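Local coordinates for protein glycoside hydrolase family 31 (Trueperella pyogenes, PDB 5I0F) that probably hydrolyses the alpha-glucosidic linkages of cycloalternan through a covalent glycosyl-enzyme intermediate, as a glycoside hydrolase of family 31, at residues Ile169-Asp183 / His207-Glu221. Numbering follows the deposited sequence.
Sequences IEGDEHVVGFGERYD and HRTYLPMPFAQVVNE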
ATOM      1  N   ILE A 169       7.860 -11.201  25.227  1.00 25.08           N
ATOM      2  CA  ILE A 169       6.546 -11.772  24.885  1.00 25.41           C
ATOM      3  C   ILE A 169       6.401 -13.076  25.650  1.00 25.82           C
ATOM      4  O   ILE A 169       7.382 -13.786  25.843  1.00 25.78           O
ATOM      5  CB  ILE A 169       6.374 -11.963  23.348  1.00 25.60           C
ATOM      6  CG1 ILE A 169       5.008 -12.526  22.981  1.00 26.30           C
ATOM      7  CG2 ILE A 169       7.456 -12.862  22.742  1.00 26.04           C
ATOM      8  CD1 ILE A 169       4.666 -12.373  21.498  1.00 26.01           C
ATOM      9  N   GLU A 170       5.182 -13.356  26.105  1.00 26.15           N
ATOM     10  CA  GLU A 170       4.870 -14.550  26.902  1.00 28.20           C
ATOM     11  C   GLU A 170       4.273 -15.668  26.038  1.00 28.03           C
ATOM     12  O   GLU A 170       3.828 -15.439  24.910  1.00 26.14           O
ATOM     13  CB  GLU A 170       3.944 -14.180  28.073  1.00 29.66           C
ATOM     14  CG  GLU A 170       4.618 -13.178  29.007  1.00 30.90           C
ATOM     15  CD  GLU A 170       3.846 -12.870  30.282  1.00 32.91           C
ATOM     16  OE1 GLU A 170       2.676 -13.251  30.396  1.00 34.92           O
ATOM     17  OE2 GLU A 170       4.434 -12.235  31.186  1.00 34.78           O
ATOM     18  N   GLY A 171       4.321 -16.882  26.570  1.00 28.67           N
ATOM     19  CA  GLY A 171       4.073 -18.108  25.803  1.00 29.28           C
ATOM     20  C   GLY A 171       2.725 -18.228  25.123  1.00 29.50           C
ATOM     21  O   GLY A 171       2.621 -18.830  24.052  1.00 29.46           O
ATOM     22  N   ASP A 172       1.698 -17.633  25.713  1.00 29.23           N
ATOM     23  CA  ASP A 172       0.362 -17.672  25.115  1.00 30.00           C
ATOM     24  C   ASP A 172      -0.017 -16.403  24.343  1.00 27.89           C
ATOM     25  O   ASP A 172      -1.201 -16.215  24.027  1.00 28.18           O
ATOM     26  CB  ASP A 172      -0.683 -17.936  26.188  1.00 31.89           C
ATOM     27  CG  ASP A 172      -0.826 -16.778  27.172  1.00 33.41           C
ATOM     28  OD1 ASP A 172       0.193 -16.075  27.460  1.00 34.06           O
ATOM     29  OD2 ASP A 172      -1.967 -16.601  27.660  1.00 34.66           O
ATOM     30  N   GLU A 173       0.957 -15.542  24.036  1.00 26.21           N
ATOM     31  CA  GLU A 173       0.650 -14.265  23.381  1.00 24.83           C
ATOM     32  C   GLU A 173       0.722 -14.351  21.857  1.00 24.21           C
ATOM     33  O   GLU A 173       1.571 -15.056  21.306  1.00 24.51           O
ATOM     34  CB  GLU A 173       1.542 -13.148  23.919  1.00 25.00           C
ATOM     35  CG  GLU A 173       1.058 -12.676  25.282  1.00 25.55           C
ATOM     36  CD  GLU A 173       1.902 -11.607  25.942  1.00 26.47           C
ATOM     37  OE1 GLU A 173       3.126 -11.502  25.688  1.00 25.79           O
ATOM     38  OE2 GLU A 173       1.337 -10.876  26.793  1.00 27.45           O
ATOM     39  N   HIS A 174      -0.163 -13.594  21.212  1.00 23.41           N
ATOM     40  CA  HIS A 174      -0.294 -13.487  19.767  1.00 22.75           C
ATOM     41  C   HIS A 174      -0.073 -12.034  19.368  1.00 22.57           C
ATOM     42  O   HIS A 174      -0.424 -11.112  20.129  1.00 22.96           O
ATOM     43  CB  HIS A 174      -1.683 -13.908  19.362  1.00 23.15           C
ATOM     44  CG  HIS A 174      -2.049 -15.264  19.842  1.00 23.89           C
ATOM     45  ND1 HIS A 174      -1.756 -16.404  19.127  1.00 24.76           N
ATOM     46  CD2 HIS A 174      -2.624 -15.675  20.994  1.00 24.62           C
ATOM     47  CE1 HIS A 174      -2.186 -17.457  19.798  1.00 25.12           C
ATOM     48  NE2 HIS A 174      -2.703 -17.041  20.939  1.00 25.12           N
ATOM     49  N   VAL A 175       0.529 -11.830  18.200  1.00 21.51           N
ATOM     50  CA  VAL A 175       0.921 -10.505  17.750  1.00 21.21           C
ATOM     51  C   VAL A 175       0.156 -10.164  16.479  1.00 20.69           C
ATOM     52  O   VAL A 175       0.292 -10.847  15.467  1.00 20.63           O
ATOM     53  CB  VAL A 175       2.440 -10.401  17.499  1.00 21.15           C
ATOM     54  CG1 VAL A 175       2.821  -8.955  17.190  1.00 21.17           C
ATOM     55  CG2 VAL A 175       3.215 -10.880  18.716  1.00 21.69           C
ATOM     56  N   VAL A 176      -0.673  -9.127  16.541  1.00 20.96           N
ATOM     57  CA  VAL A 176      -1.465  -8.699  15.378  1.00 20.78           C
ATOM     58  C   VAL A 176      -1.207  -7.231  15.128  1.00 21.38           C
ATOM     59  O   VAL A 176      -1.312  -6.410  16.039  1.00 21.69           O
ATOM     60  CB  VAL A 176      -2.959  -8.946  15.589  1.00 20.91           C
ATOM     61  CG1 VAL A 176      -3.760  -8.457  14.392  1.00 20.88           C
ATOM     62  CG2 VAL A 176      -3.210 -10.423  15.837  1.00 20.93           C
ATOM     63  N   GLY A 177      -0.862  -6.911  13.885  1.00 21.09           N
ATOM     64  CA  GLY A 177      -0.643  -5.540  13.493  1.00 21.04           C
ATOM     65  C   GLY A 177       0.370  -5.381  12.387  1.00 20.60           C
ATOM     66  O   GLY A 177       0.463  -6.206  11.453  1.00 21.23           O
ATOM     67  N   PHE A 178       1.146  -4.316  12.534  1.00 19.95           N
ATOM     68  CA  PHE A 178       2.109  -3.847  11.555  1.00 19.47           C
ATOM     69  C   PHE A 178       1.461  -3.356  10.260  1.00 18.91           C
ATOM     70  O   PHE A 178       2.113  -3.337   9.203  1.00 18.24           O
ATOM     71  CB  PHE A 178       3.175  -4.906  11.284  1.00 19.89           C
ATOM     72  CG  PHE A 178       3.831  -5.439  12.533  1.00 20.38           C
ATOM     73  CD1 PHE A 178       4.665  -4.637  13.284  1.00 20.48           C
ATOM     74  CD2 PHE A 178       3.635  -6.752  12.938  1.00 20.51           C
ATOM     75  CE1 PHE A 178       5.273  -5.114  14.417  1.00 20.94           C
ATOM     76  CE2 PHE A 178       4.267  -7.240  14.068  1.00 20.84           C
ATOM     77  CZ  PHE A 178       5.075  -6.420  14.818  1.00 20.80           C
ATOM     78  N   GLY A 179       0.196  -2.931  10.372  1.00 18.21           N
ATOM     79  CA  GLY A 179      -0.572  -2.410   9.254  1.00 17.77           C
ATOM     80  C   GLY A 179      -1.292  -3.513   8.502  1.00 17.49           C
ATOM     81  O   GLY A 179      -1.591  -4.572   9.046  1.00 17.07           O
ATOM     82  N   GLU A 180      -1.571  -3.251   7.229  1.00 17.10           N
ATOM     83  CA  GLU A 180      -2.263  -4.232   6.381  1.00 17.27           C
ATOM     84  C   GLU A 180      -1.270  -5.340   5.981  1.00 17.62           C
ATOM     85  O   GLU A 180      -0.247  -5.071   5.332  1.00 17.72           O
ATOM     86  CB  GLU A 180      -2.851  -3.525   5.166  1.00 17.02           C
ATOM     87  CG  GLU A 180      -3.529  -4.425   4.119  1.00 17.00           C
ATOM     88  CD  GLU A 180      -3.955  -3.646   2.900  1.00 17.21           C
ATOM     89  OE1 GLU A 180      -3.167  -2.753   2.462  1.00 17.16           O
ATOM     90  OE2 GLU A 180      -5.074  -3.915   2.358  1.00 16.54           O
ATOM     91  N   ARG A 181      -1.576  -6.578   6.371  1.00 17.36           N
ATOM     92  CA  ARG A 181      -0.714  -7.716   6.067  1.00 17.23           C
ATOM     93  C   ARG A 181      -1.511  -8.789   5.356  1.00 17.07           C
ATOM     94  O   ARG A 181      -2.693  -8.973   5.620  1.00 17.41           O
ATOM     95  CB  ARG A 181      -0.047  -8.273   7.342  1.00 17.70           C
ATOM     96  CG  ARG A 181       0.801  -7.262   8.098  1.00 17.76           C
ATOM     97  CD  ARG A 181       2.111  -7.020   7.363  1.00 18.21           C
ATOM     98  NE  ARG A 181       2.759  -5.789   7.772  1.00 18.29           N
ATOM     99  CZ  ARG A 181       4.002  -5.429   7.433  1.00 18.59           C
ATOM    100  NH1 ARG A 181       4.783  -6.209   6.686  1.00 18.32           N
ATOM    101  NH2 ARG A 181       4.460  -4.270   7.866  1.00 18.90           N
ATOM    102  N   TYR A 182      -0.843  -9.496   4.449  1.00 16.83           N
ATOM    103  CA  TYR A 182      -1.489 -10.397   3.501  1.00 17.21           C
ATOM    104  C   TYR A 182      -1.188 -11.879   3.723  1.00 17.92           C
ATOM    105  O   TYR A 182      -1.767 -12.734   3.059  1.00 18.22           O
ATOM    106  CB  TYR A 182      -1.014 -10.028   2.090  1.00 16.98           C
ATOM    107  CG  TYR A 182      -1.436  -8.649   1.640  1.00 16.53           C
ATOM    108  CD1 TYR A 182      -0.734  -7.509   2.050  1.00 16.67           C
ATOM    109  CD2 TYR A 182      -2.494  -8.479   0.766  1.00 16.26           C
ATOM    110  CE1 TYR A 182      -1.112  -6.240   1.629  1.00 16.45           C
ATOM    111  CE2 TYR A 182      -2.863  -7.228   0.349  1.00 16.13           C
ATOM    112  CZ  TYR A 182      -2.156  -6.112   0.780  1.00 16.02           C
ATOM    113  OH  TYR A 182      -2.500  -4.862   0.344  1.00 16.70           O
ATOM    114  N   ASP A 183      -0.278 -12.175   4.638  1.00 18.65           N
ATOM    115  CA  ASP A 183       0.236 -13.529   4.816  1.00 19.78           C
ATOM    116  C   ASP A 183      -0.484 -14.244   5.919  1.00 20.35           C
ATOM    117  O   ASP A 183      -0.991 -15.341   5.702  1.00 20.44           O
ATOM    118  CB  ASP A 183       1.772 -13.572   4.987  1.00 20.29           C
ATOM    119  CG  ASP A 183       2.333 -12.573   6.005  1.00 20.58           C
ATOM    120  OD1 ASP A 183       1.583 -11.821   6.670  1.00 20.27           O
ATOM    121  OD2 ASP A 183       3.582 -12.566   6.142  1.00 21.91           O
ATOM    122  N   HIS A 207       5.421 -11.261   1.473  1.00 22.83           N
ATOM    123  CA  HIS A 207       5.461 -10.676   2.841  1.00 22.27           C
ATOM    124  C   HIS A 207       5.760  -9.168   2.837  1.00 21.71           C
ATOM    125  O   HIS A 207       6.550  -8.668   3.640  1.00 21.39           O
ATOM    126  CB  HIS A 207       6.471 -11.449   3.733  1.00 24.07           C
ATOM    127  CG  HIS A 207       6.286 -12.933   3.686  1.00 25.12           C
ATOM    128  ND1 HIS A 207       5.267 -13.574   4.355  1.00 25.50           N
ATOM    129  CD2 HIS A 207       6.968 -13.898   3.023  1.00 27.09           C
ATOM    130  CE1 HIS A 207       5.327 -14.871   4.109  1.00 26.61           C
ATOM    131  NE2 HIS A 207       6.354 -15.095   3.308  1.00 27.50           N
ATOM    132  N   ARG A 208       5.098  -8.447   1.942  1.00 20.32           N
ATOM    133  CA  ARG A 208       5.273  -7.008   1.794  1.00 20.35           C
ATOM    134  C   ARG A 208       3.896  -6.357   1.767  1.00 19.53           C
ATOM    135  O   ARG A 208       2.880  -7.051   1.704  1.00 19.29           O
ATOM    136  CB  ARG A 208       6.020  -6.721   0.491  1.00 21.05           C
ATOM    137  CG  ARG A 208       7.463  -7.209   0.511  1.00 22.49           C
ATOM    138  CD  ARG A 208       8.018  -7.270  -0.900  1.00 24.07           C
ATOM    139  NE  ARG A 208       9.348  -7.830  -0.939  1.00 25.64           N
ATOM    140  CZ  ARG A 208       9.907  -8.442  -1.990  1.00 27.15           C
ATOM    141  NH1 ARG A 208       9.262  -8.627  -3.146  1.00 28.37           N
ATOM    142  NH2 ARG A 208      11.144  -8.897  -1.872  1.00 27.88           N
ATOM    143  N   THR A 209       3.869  -5.036   1.841  1.00 18.60           N
ATOM    144  CA  THR A 209       2.603  -4.313   1.873  1.00 18.14           C
ATOM    145  C   THR A 209       2.762  -2.859   1.394  1.00 17.66           C
ATOM    146  O   THR A 209       3.843  -2.233   1.531  1.00 18.06           O
ATOM    147  CB  THR A 209       1.988  -4.360   3.311  1.00 17.82           C
ATOM    148  OG1 THR A 209       0.732  -3.677   3.332  1.00 17.83           O
ATOM    149  CG2 THR A 209       2.897  -3.732   4.337  1.00 17.72           C
ATOM    150  N   TYR A 210       1.656  -2.351   0.868  1.00 16.51           N
ATOM    151  CA  TYR A 210       1.471  -0.962   0.538  1.00 16.28           C
ATOM    152  C   TYR A 210       1.235  -0.069   1.761  1.00 16.67           C
ATOM    153  O   TYR A 210       1.432   1.153   1.681  1.00 16.58           O
ATOM    154  CB  TYR A 210       0.230  -0.757  -0.330  1.00 16.22           C
ATOM    155  CG  TYR A 210       0.059  -1.572  -1.587  1.00 15.85           C
ATOM    156  CD1 TYR A 210       0.581  -1.143  -2.806  1.00 15.91           C
ATOM    157  CD2 TYR A 210      -0.719  -2.728  -1.574  1.00 15.60           C
ATOM    158  CE1 TYR A 210       0.374  -1.880  -3.984  1.00 16.11           C
ATOM    159  CE2 TYR A 210      -0.941  -3.461  -2.736  1.00 15.81           C
ATOM    160  CZ  TYR A 210      -0.386  -3.048  -3.938  1.00 15.91           C
ATOM    161  OH  TYR A 210      -0.629  -3.752  -5.118  1.00 16.41           O
ATOM    162  N   LEU A 211       0.768  -0.669   2.856  1.00 16.67           N
ATOM    163  CA  LEU A 211       0.235   0.070   4.005  1.00 17.47           C
ATOM    164  C   LEU A 211       0.762  -0.511   5.328  1.00 17.73           C
ATOM    165  O   LEU A 211      -0.006  -1.099   6.131  1.00 17.54           O
ATOM    166  CB  LEU A 211      -1.295   0.027   3.953  1.00 17.80           C
ATOM    167  CG  LEU A 211      -2.054   1.256   4.435  1.00 18.43           C
ATOM    168  CD1 LEU A 211      -3.560   1.024   4.324  1.00 18.44           C
ATOM    169  CD2 LEU A 211      -1.689   1.621   5.858  1.00 19.07           C
ATOM    170  N   PRO A 212       2.067  -0.343   5.576  1.00 17.68           N
ATOM    171  CA  PRO A 212       2.644  -0.827   6.823  1.00 18.00           C
ATOM    172  C   PRO A 212       2.420   0.197   7.931  1.00 18.82           C
ATOM    173  O   PRO A 212       2.122   1.358   7.644  1.00 18.84           O
ATOM    174  CB  PRO A 212       4.134  -0.914   6.493  1.00 18.07           C
ATOM    175  CG  PRO A 212       4.347   0.184   5.513  1.00 18.09           C
ATOM    176  CD  PRO A 212       3.086   0.251   4.691  1.00 17.89           C
ATOM    177  N   MET A 213       2.582  -0.232   9.171  1.00 19.10           N
ATOM    178  CA  MET A 213       2.678   0.678  10.333  1.00 19.68           C
ATOM    179  C   MET A 213       3.640   0.094  11.360  1.00 19.68           C
ATOM    180  O   MET A 213       3.714  -1.128  11.509  1.00 19.30           O
ATOM    181  CB  MET A 213       1.313   0.902  10.972  1.00 20.51           C
ATOM    182  CG  MET A 213       0.313   1.636  10.085  1.00 21.03           C
ATOM    183  SD  MET A 213      -1.206   1.971  10.965  1.00 22.68           S
ATOM    184  CE  MET A 213      -2.323   2.391   9.623  1.00 22.59           C
ATOM    185  N   PRO A 214       4.394   0.951  12.072  1.00 19.40           N
ATOM    186  CA  PRO A 214       5.305   0.443  13.096  1.00 19.15           C
ATOM    187  C   PRO A 214       4.596   0.293  14.446  1.00 19.09           C
ATOM    188  O   PRO A 214       4.986   0.919  15.435  1.00 18.66           O
ATOM    189  CB  PRO A 214       6.407   1.495  13.119  1.00 19.38           C
ATOM    190  CG  PRO A 214       5.676   2.784  12.801  1.00 19.73           C
ATOM    191  CD  PRO A 214       4.617   2.386  11.807  1.00 19.57           C
ATOM    192  N   PHE A 215       3.596  -0.576  14.469  1.00 18.48           N
ATOM    193  CA  PHE A 215       2.679  -0.748  15.606  1.00 19.29           C
ATOM    194  C   PHE A 215       2.150  -2.160  15.576  1.00 19.44           C
ATOM    195  O   PHE A 215       1.891  -2.697  14.486  1.00 19.17           O
ATOM    196  CB  PHE A 215       1.482   0.231  15.530  1.00 19.50           C
ATOM    197  CG  PHE A 215       0.243  -0.252  16.273  1.00 19.74           C
ATOM    198  CD1 PHE A 215       0.116  -0.059  17.638  1.00 20.19           C
ATOM    199  CD2 PHE A 215      -0.775  -0.911  15.605  1.00 19.67           C
ATOM    200  CE1 PHE A 215      -0.995  -0.523  18.322  1.00 20.75           C
ATOM    201  CE2 PHE A 215      -1.893  -1.387  16.287  1.00 19.97           C
ATOM    202  CZ  PHE A 215      -2.008  -1.168  17.647  1.00 20.57           C
ATOM    203  N   ALA A 216       1.964  -2.749  16.754  1.00 20.38           N
ATOM    204  CA  ALA A 216       1.246  -4.024  16.892  1.00 20.71           C
ATOM    205  C   ALA A 216       0.662  -4.162  18.287  1.00 21.19           C
ATOM    206  O   ALA A 216       1.149  -3.558  19.236  1.00 21.10           O
ATOM    207  CB  ALA A 216       2.176  -5.195  16.600  1.00 20.85           C
ATOM    208  N   GLN A 217      -0.388  -4.959  18.396  1.00 21.41           N
ATOM    209  CA  GLN A 217      -0.949  -5.329  19.689  1.00 22.42           C
ATOM    210  C   GLN A 217      -0.571  -6.767  19.985  1.00 21.93           C
ATOM    211  O   GLN A 217      -0.340  -7.570  19.070  1.00 20.72           O
ATOM    212  CB  GLN A 217      -2.462  -5.083  19.756  1.00 23.59           C
ATOM    213  CG  GLN A 217      -3.331  -5.835  18.783  1.00 24.26           C
ATOM    214  CD  GLN A 217      -4.176  -4.879  17.931  1.00 24.95           C
ATOM    215  OE1 GLN A 217      -5.161  -4.299  18.396  1.00 26.35           O
ATOM    216  NE2 GLN A 217      -3.777  -4.704  16.679  1.00 24.70           N
ATOM    217  N   VAL A 218      -0.463  -7.064  21.275  1.00 21.88           N
ATOM    218  CA  VAL A 218      -0.006  -8.361  21.740  1.00 21.93           C
ATOM    219  C   VAL A 218      -1.069  -8.839  22.705  1.00 22.73           C
ATOM    220  O   VAL A 218      -1.340  -8.177  23.707  1.00 22.61           O
ATOM    221  CB  VAL A 218       1.359  -8.270  22.428  1.00 22.32           C
ATOM    222  CG1 VAL A 218       1.829  -9.663  22.836  1.00 23.06           C
ATOM    223  CG2 VAL A 218       2.407  -7.589  21.542  1.00 22.09           C
ATOM    224  N   VAL A 219      -1.689  -9.970  22.387  1.00 22.73           N
ATOM    225  CA  VAL A 219      -2.921 -10.391  23.057  1.00 23.86           C
ATOM    226  C   VAL A 219      -2.704 -11.775  23.644  1.00 24.39           C
ATOM    227  O   VAL A 219      -2.263 -12.671  22.935  1.00 24.06           O
ATOM    228  CB  VAL A 219      -4.116 -10.410  22.075  1.00 23.89           C
ATOM    229  CG1 VAL A 219      -5.415 -10.710  22.812  1.00 24.61           C
ATOM    230  CG2 VAL A 219      -4.213  -9.067  21.366  1.00 23.62           C
ATOM    231  N   ASN A 220      -2.999 -11.941  24.936  1.00 25.74           N
ATOM    232  CA  ASN A 220      -2.871 -13.251  25.598  1.00 26.77           C
ATOM    233  C   ASN A 220      -4.191 -14.006  25.543  1.00 27.91           C
ATOM    234  O   ASN A 220      -5.185 -13.485  25.044  1.00 28.24           O
ATOM    235  CB  ASN A 220      -2.280 -13.131  27.016  1.00 27.83           C
ATOM    236  CG  ASN A 220      -3.262 -12.620  28.069  1.00 28.93           C
ATOM    237  OD1 ASN A 220      -4.486 -12.623  27.902  1.00 29.76           O
ATOM    238  ND2 ASN A 220      -2.710 -12.228  29.207  1.00 30.33           N
ATOM    239  N   GLU A 221      -4.196 -15.221  26.057  1.00 28.92           N
ATOM    240  CA  GLU A 221      -5.362 -16.095  25.945  1.00 30.55           C
ATOM    241  C   GLU A 221      -6.291 -16.008  27.149  1.00 31.13           C
ATOM    242  O   GLU A 221      -7.274 -16.744  27.218  1.00 31.05           O
ATOM    243  CB  GLU A 221      -4.895 -17.527  25.657  1.00 31.78           C
ATOM    244  CG  GLU A 221      -4.310 -17.617  24.252  1.00 32.15           C
ATOM    245  CD  GLU A 221      -3.841 -19.000  23.846  1.00 33.93           C
ATOM    246  OE1 GLU A 221      -3.870 -19.905  24.680  1.00 34.59           O
ATOM    247  OE2 GLU A 221      -3.433 -19.169  22.672  1.00 35.00           O
TER
HETATM  248  O   HOH W   1       0.311 -13.834  29.133  1.00 44.21           O
HETATM  249  O   HOH W   2       7.503  -6.656   5.497  1.00 22.14           O
HETATM  250  O   HOH W   3       2.066  -8.900   3.864  1.00 18.59           O
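A216 lays its methyl over one face of the F178 ring, CB 3.8 Å from the centroid in a CH-pi contact, while M213 O lies at the ring's edge. The R181 guanidinium takes T209 CG2 over the centre of one face, 3.7 Å above the plane; at its edge, NE and NH2 both grip F178 O, side-on and in the guanidinium plane, and NH2 also reaches D193 O. The bend of R181 at chi2 (-75°) folds the group back to F178. The two histidines keep their carboxylates at the ring edge: H174 NE2 donates to E221 OE2 at 2.8 Å and H207 ND1 to D183 OD2 at 2.7 Å, each on the anti lone pair. Y182 OH, bonded to A530 O, lies in the plane of the Y210 ring at its CD2 edge; the Y210 side chain is about 6 Å from the bound glucose units, so this end lies near the glycan site.

Strands 174-177 and 215-219 pair antiparallel, the first belonging to the edge strand of a five-stranded mixed sheet. V176 O accepts from Q217 N and, from the opposite face of its plane, from Q217 NE2 at 3.1 Å; NE2 also bonds A552 O in the family 31 barrel domain. Between G177 and G179 the register slips by two, a beta bulge, and G177 CA comes 4.2 Å from A216 CA. Beyond it, T209 OG1 donates to E180 O at 2.6 Å and accepts from L211 N in an ST turn, so one hydroxyl both closes its own turn and binds 207-221 to E180.

F178 O takes three donors, R181 NH2 in its carbonyl plane, with NE and M213 N well above it, and ties the bulge to R181. D186 at H174 ND1 makes that ring a link between two carboxylates, which would probably favour its protonated form.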